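Local coordinates for protein transaminase (Bacillus megaterium, PDB 5G0A) that probably uses pyridoxal-5'-phosphate to move amino groups between amine donors and carbonyl acceptors, with S selectivity, as a class-III aminotransferase, at residues N9-Q12 against V13-W16; M423-A426 against L427-G430. All coordinates share one frame; numbering follows the deposited sequence.

Interaction 1 (N9-Q12 against V13-W16); sequences NWEQ and VKEW
Val13 N closes the first backbone turn of helix 10-20 on Asn9 O at 2.9 Å, and Lys14, Glu15 and Trp16 give their N-H groups in the same i to i+4 pattern to Trp10, Glu11 and Gln12. Asn9 holds the N-cap position: its OD1 accepts from Gln12 N at 3.0 Å, the donor standing above the plane of the side-chain amide. With CG anti to the backbone N (chi1 178°), the carboxamide folds back over the first turn, where that N-H has no preceding helical carbonyl to meet.

The charged pair is Glu11 with Lys14, two chains running side by side. Glu11 bends at chi2 and Lys14 at chi3, and NZ meets OE2 at 3.1 Å on the syn side of the carboxylate.

Aromatic contacts form two further groups. The extended chain of Gln12 lies across Trp16 one turn on, its CG 3.9 Å from the centroid of the six-membered ring in a CH-pi contact. The amide, its plane 15° from that of the ring, runs on past the rim beside CZ2, with CD 3.3 Å from CZ2. Val13 CG1 approaches the Trp10 ring obliquely, 3.8 Å from CE3.

Trp10 also packs on Pro35 and Pro47 of its own chain and on Arg81 of the second subunit, whose Thr91 and Lys99 meet Val13 and Trp16. The cap and the salt bridge thus fix the start of the helix, while Trp10, Val13 and Trp16 pack it on the neighbouring subunit.

Interaction 2 (M423-A426 against L427-G430); sequences MKKA and LEKG
The flat group of this contact is the carboxylate of Glu428, and Lys425 comes to it on the syn side of OE2: NZ lies 2.8 Å from that oxygen and 23° out of the carboxylate plane, in a hydrogen-bonded salt bridge. The other oxygen, OE1, is hydrogen-bonded to the hydroxyl of Tyr463 in helix 451-468, and a carboxylate gripped at both oxygens has little liberty to turn. Lys425 bends at chi2 and chi3, which curls its chain back beside Glu428 and brings CE to 3.4 Å from OE2 as well. The same lysine makes a cation-pi contact with Tyr467, so its charge serves two partners. Were Lys425 an alanine, OE2 of Glu428 would probably be left without its positive mate and Tyr467 without its cation.

All this happens where helix 418-427 runs out into the loop before strand 431-432. Leu427 N still bonds to Met423 O in the i to i+4 manner, at 3.1 Å, but the pattern then tightens to i to i+3. Glu428 N makes a weak bond to Lys425 O at 3.2 Å, and Lys429 N reaches Ala426 O at 2.9 Å from above the carbonyl plane. Overlapping these bonds, a type I beta turn spans Leu427 to Gly430, closed by Gly430 N on Leu427 O at 2.8 Å. Gly430 has positive phi (67°), a conformation that favours glycine, and its backbone pairs with Leu53 of strand 51-54, the neighbour of strand 431-432 in the small mixed sheet. The methyl group of the buried Ala426 packs against Ala460 of helix 451-468, which the side chain of Lys429 also touches.

How the interactions relate
Interaction 1 comes first along the chain and interaction 2 far later, near the C-terminal end; their centres lie 25 Å apart and their nearest atoms about 14 Å, so they do not touch. One occupies the first turns of helix 10-20, the other the exit of helix 418-427. The four-stranded mixed sheet lies close to both: Trp10 packs on the chain flanking its early strands, and 427-430 leads directly into one of its two outer strands within this chain, 431-432. Both are surface contacts, but interaction 1 meets the second subunit, whereas 423-430 is touched by no other protein chain. Together they illustrate a helix start used in assembly and a helix end used within the subunit.

Interaction 1 (N9-Q12 against V13-W16)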
loop_
_atom_site.group_PDB
_atom_site.type_symbol
_atom_site.label_atom_id
_atom_site.label_comp_id
_atom_site.label_asym_id
_atom_site.label_seq_id
_atom_site.Cartn_x
_atom_site.Cartn_y
_atom_site.Cartn_z
ATOM N N ASN B 9 -4.445 -46.091 17.791
ATOM C CA ASN B 9 -3.128 -46.553 17.372
ATOM C C ASN B 9 -2.221 -45.329 17.256
ATOM O O ASN B 9 -2.239 -44.636 16.236
ATOM C CB ASN B 9 -3.246 -47.273 16.024
ATOM C CG ASN B 9 -1.917 -47.764 15.473
ATOM O OD1 ASN B 9 -0.828 -47.362 15.910
ATOM N ND2 ASN B 9 -2.007 -48.631 14.470
ATOM N N TRP B 10 -1.422 -45.076 18.291
ATOM C CA TRP B 10 -0.617 -43.849 18.344
ATOM C C TRP B 10 0.509 -43.809 17.314
ATOM O O TRP B 10 0.914 -42.726 16.869
ATOM C CB TRP B 10 -0.119 -43.565 19.769
ATOM C CG TRP B 10 -1.193 -43.061 20.708
ATOM C CD1 TRP B 10 -1.895 -43.782 21.638
ATOM C CD2 TRP B 10 -1.687 -41.714 20.788
ATOM N NE1 TRP B 10 -2.792 -42.962 22.297
ATOM C CE2 TRP B 10 -2.680 -41.688 21.800
ATOM C CE3 TRP B 10 -1.374 -40.528 20.114
ATOM C CZ2 TRP B 10 -3.375 -40.511 22.153
ATOM C CZ3 TRP B 10 -2.060 -39.339 20.488
ATOM C CH2 TRP B 10 -3.046 -39.355 21.483
ATOM N N GLU B 11 1.012 -44.976 16.898
ATOM C CA GLU B 11 1.966 -44.994 15.797
ATOM C C GLU B 11 1.280 -44.564 14.485
ATOM O O GLU B 11 1.883 -43.868 13.660
ATOM C CB GLU B 11 2.662 -46.368 15.673
ATOM C CG GLU B 11 3.663 -46.611 16.793
ATOM C CD GLU B 11 4.800 -45.608 16.788
ATOM O OE1 GLU B 11 5.400 -45.404 15.718
ATOM O OE2 GLU B 11 5.089 -45.008 17.844
ATOM N N GLN B 12 0.014 -44.939 14.308
ATOM C CA GLN B 12 -0.758 -44.496 13.139
ATOM C C GLN B 12 -1.025 -42.988 13.212
ATOM O O GLN B 12 -0.937 -42.293 12.183
ATOM C CB GLN B 12 -2.088 -45.238 13.034
ATOM C CG GLN B 12 -2.808 -45.038 11.716
ATOM C CD GLN B 12 -4.021 -45.935 11.551
ATOM O OE1 GLN B 12 -4.899 -45.983 12.413
ATOM N NE2 GLN B 12 -4.088 -46.629 10.423
ATOM N N VAL B 13 -1.369 -42.522 14.411
ATOM C CA VAL B 13 -1.570 -41.076 14.679
ATOM C C VAL B 13 -0.313 -40.300 14.267
ATOM O O VAL B 13 -0.390 -39.308 13.555
ATOM C CB VAL B 13 -1.924 -40.799 16.169
ATOM C CG1 VAL B 13 -1.796 -39.314 16.527
ATOM C CG2 VAL B 13 -3.305 -41.336 16.544
ATOM N N LYS B 14 0.856 -40.793 14.670
ATOM C CA LYS B 14 2.103 -40.131 14.330
ATOM C C LYS B 14 2.355 -40.116 12.811
ATOM O O LYS B 14 2.833 -39.122 12.258
ATOM C CB LYS B 14 3.274 -40.775 15.113
ATOM C CG LYS B 14 3.306 -40.349 16.579
ATOM C CD LYS B 14 4.132 -41.265 17.485
ATOM C CE LYS B 14 5.612 -41.243 17.199
ATOM N NZ LYS B 14 6.301 -42.197 18.135
ATOM N N GLU B 15 2.016 -41.217 12.145
ATOM C CA GLU B 15 2.169 -41.340 10.703
ATOM C C GLU B 15 1.270 -40.328 9.997
ATOM O O GLU B 15 1.724 -39.609 9.096
ATOM C CB GLU B 15 1.835 -42.772 10.253
ATOM C CG GLU B 15 1.817 -42.994 8.748
ATOM C CD GLU B 15 1.366 -44.399 8.388
ATOM O OE1 GLU B 15 2.119 -45.355 8.688
ATOM O OE2 GLU B 15 0.253 -44.553 7.829
ATOM N N TRP B 16 0.020 -40.255 10.445
ATOM C CA TRP B 16 -0.945 -39.293 9.889
ATOM C C TRP B 16 -0.499 -37.853 10.116
ATOM O O TRP B 16 -0.646 -36.988 9.222
ATOM C CB TRP B 16 -2.340 -39.483 10.513
ATOM C CG TRP B 16 -3.086 -40.739 10.117
ATOM C CD1 TRP B 16 -2.858 -41.544 9.027
ATOM C CD2 TRP B 16 -4.209 -41.297 10.798
ATOM N NE1 TRP B 16 -3.773 -42.583 9.009
ATOM C CE2 TRP B 16 -4.607 -42.456 10.084
ATOM C CE3 TRP B 16 -4.906 -40.950 11.961
ATOM C CZ2 TRP B 16 -5.689 -43.256 10.487
ATOM C CZ3 TRP B 16 -5.985 -41.755 12.366
ATOM C CH2 TRP B 16 -6.359 -42.894 11.622
#

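Interaction 2 (M423-A426 against L427-G430)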
loop_
_atom_site.group_PDB
_atom_site.type_symbol
_atom_site.label_atom_id
_atom_site.label_comp_id
_atom_site.label_asym_id
_atom_site.label_seq_id
_atom_site.Cartn_x
_atom_site.Cartn_y
_atom_site.Cartn_z
ATOM N N MET B 423 16.371 -25.684 27.398
ATOM C CA MET B 423 15.155 -26.496 27.229
ATOM C C MET B 423 15.501 -27.980 27.114
ATOM O O MET B 423 14.914 -28.822 27.796
ATOM C CB MET B 423 14.349 -26.032 26.008
ATOM C CG MET B 423 13.097 -26.860 25.717
ATOM S SD MET B 423 12.209 -26.263 24.259
ATOM C CE MET B 423 13.236 -26.917 22.947
ATOM N N LYS B 424 16.471 -28.293 26.263
ATOM C CA LYS B 424 16.847 -29.684 26.003
ATOM C C LYS B 424 17.347 -30.374 27.271
ATOM O O LYS B 424 17.026 -31.535 27.515
ATOM C CB LYS B 424 17.892 -29.757 24.885
ATOM C CG LYS B 424 17.942 -31.093 24.167
ATOM C CD LYS B 424 19.076 -31.154 23.155
ATOM C CE LYS B 424 19.105 -32.513 22.466
ATOM N NZ LYS B 424 20.439 -32.831 21.877
ATOM N N LYS B 425 18.096 -29.644 28.097
ATOM C CA LYS B 425 18.662 -30.204 29.323
ATOM C C LYS B 425 17.606 -30.389 30.408
ATOM O O LYS B 425 17.561 -31.428 31.073
ATOM C CB LYS B 425 19.832 -29.340 29.836
ATOM C CG LYS B 425 21.047 -29.280 28.912
ATOM C CD LYS B 425 21.531 -30.647 28.431
ATOM C CE LYS B 425 22.214 -31.434 29.537
ATOM N NZ LYS B 425 22.715 -32.739 29.025
ATOM N N ALA B 426 16.735 -29.397 30.576
ATOM C CA ALA B 426 15.661 -29.512 31.562
ATOM C C ALA B 426 14.718 -30.689 31.261
ATOM O O ALA B 426 14.152 -31.283 32.185
ATOM C CB ALA B 426 14.900 -28.203 31.687
ATOM N N LEU B 427 14.587 -31.047 29.984
ATOM C CA LEU B 427 13.708 -32.152 29.564
ATOM C C LEU B 427 14.104 -33.507 30.159
ATOM O O LEU B 427 13.251 -34.351 30.445
ATOM C CB LEU B 427 13.647 -32.249 28.032
ATOM C CG LEU B 427 12.591 -33.172 27.399
ATOM C CD1 LEU B 427 11.170 -32.788 27.809
ATOM C CD2 LEU B 427 12.728 -33.191 25.884
ATOM N N GLU B 428 15.406 -33.711 30.342
ATOM C CA GLU B 428 15.912 -34.905 31.022
ATOM C C GLU B 428 15.309 -35.055 32.419
ATOM O O GLU B 428 15.183 -36.173 32.926
ATOM C CB GLU B 428 17.438 -34.853 31.127
ATOM C CG GLU B 428 18.160 -34.690 29.800
ATOM C CD GLU B 428 19.661 -34.525 29.968
ATOM O OE1 GLU B 428 20.165 -34.750 31.089
ATOM O OE2 GLU B 428 20.335 -34.172 28.981
ATOM N N LYS B 429 14.946 -33.928 33.030
ATOM C CA LYS B 429 14.292 -33.905 34.338
ATOM C C LYS B 429 12.757 -33.909 34.255
ATOM O O LYS B 429 12.072 -33.696 35.262
ATOM C CB LYS B 429 14.790 -32.702 35.154
ATOM C CG LYS B 429 16.284 -32.731 35.482
ATOM C CD LYS B 429 16.634 -33.792 36.520
ATOM C CE LYS B 429 16.176 -33.388 37.918
ATOM N NZ LYS B 429 16.443 -34.435 38.953
ATOM N N GLY B 430 12.235 -34.162 33.050
ATOM C CA GLY B 430 10.790 -34.156 32.784
ATOM C C GLY B 430 10.129 -32.786 32.893
ATOM O O GLY B 430 8.941 -32.704 33.203
#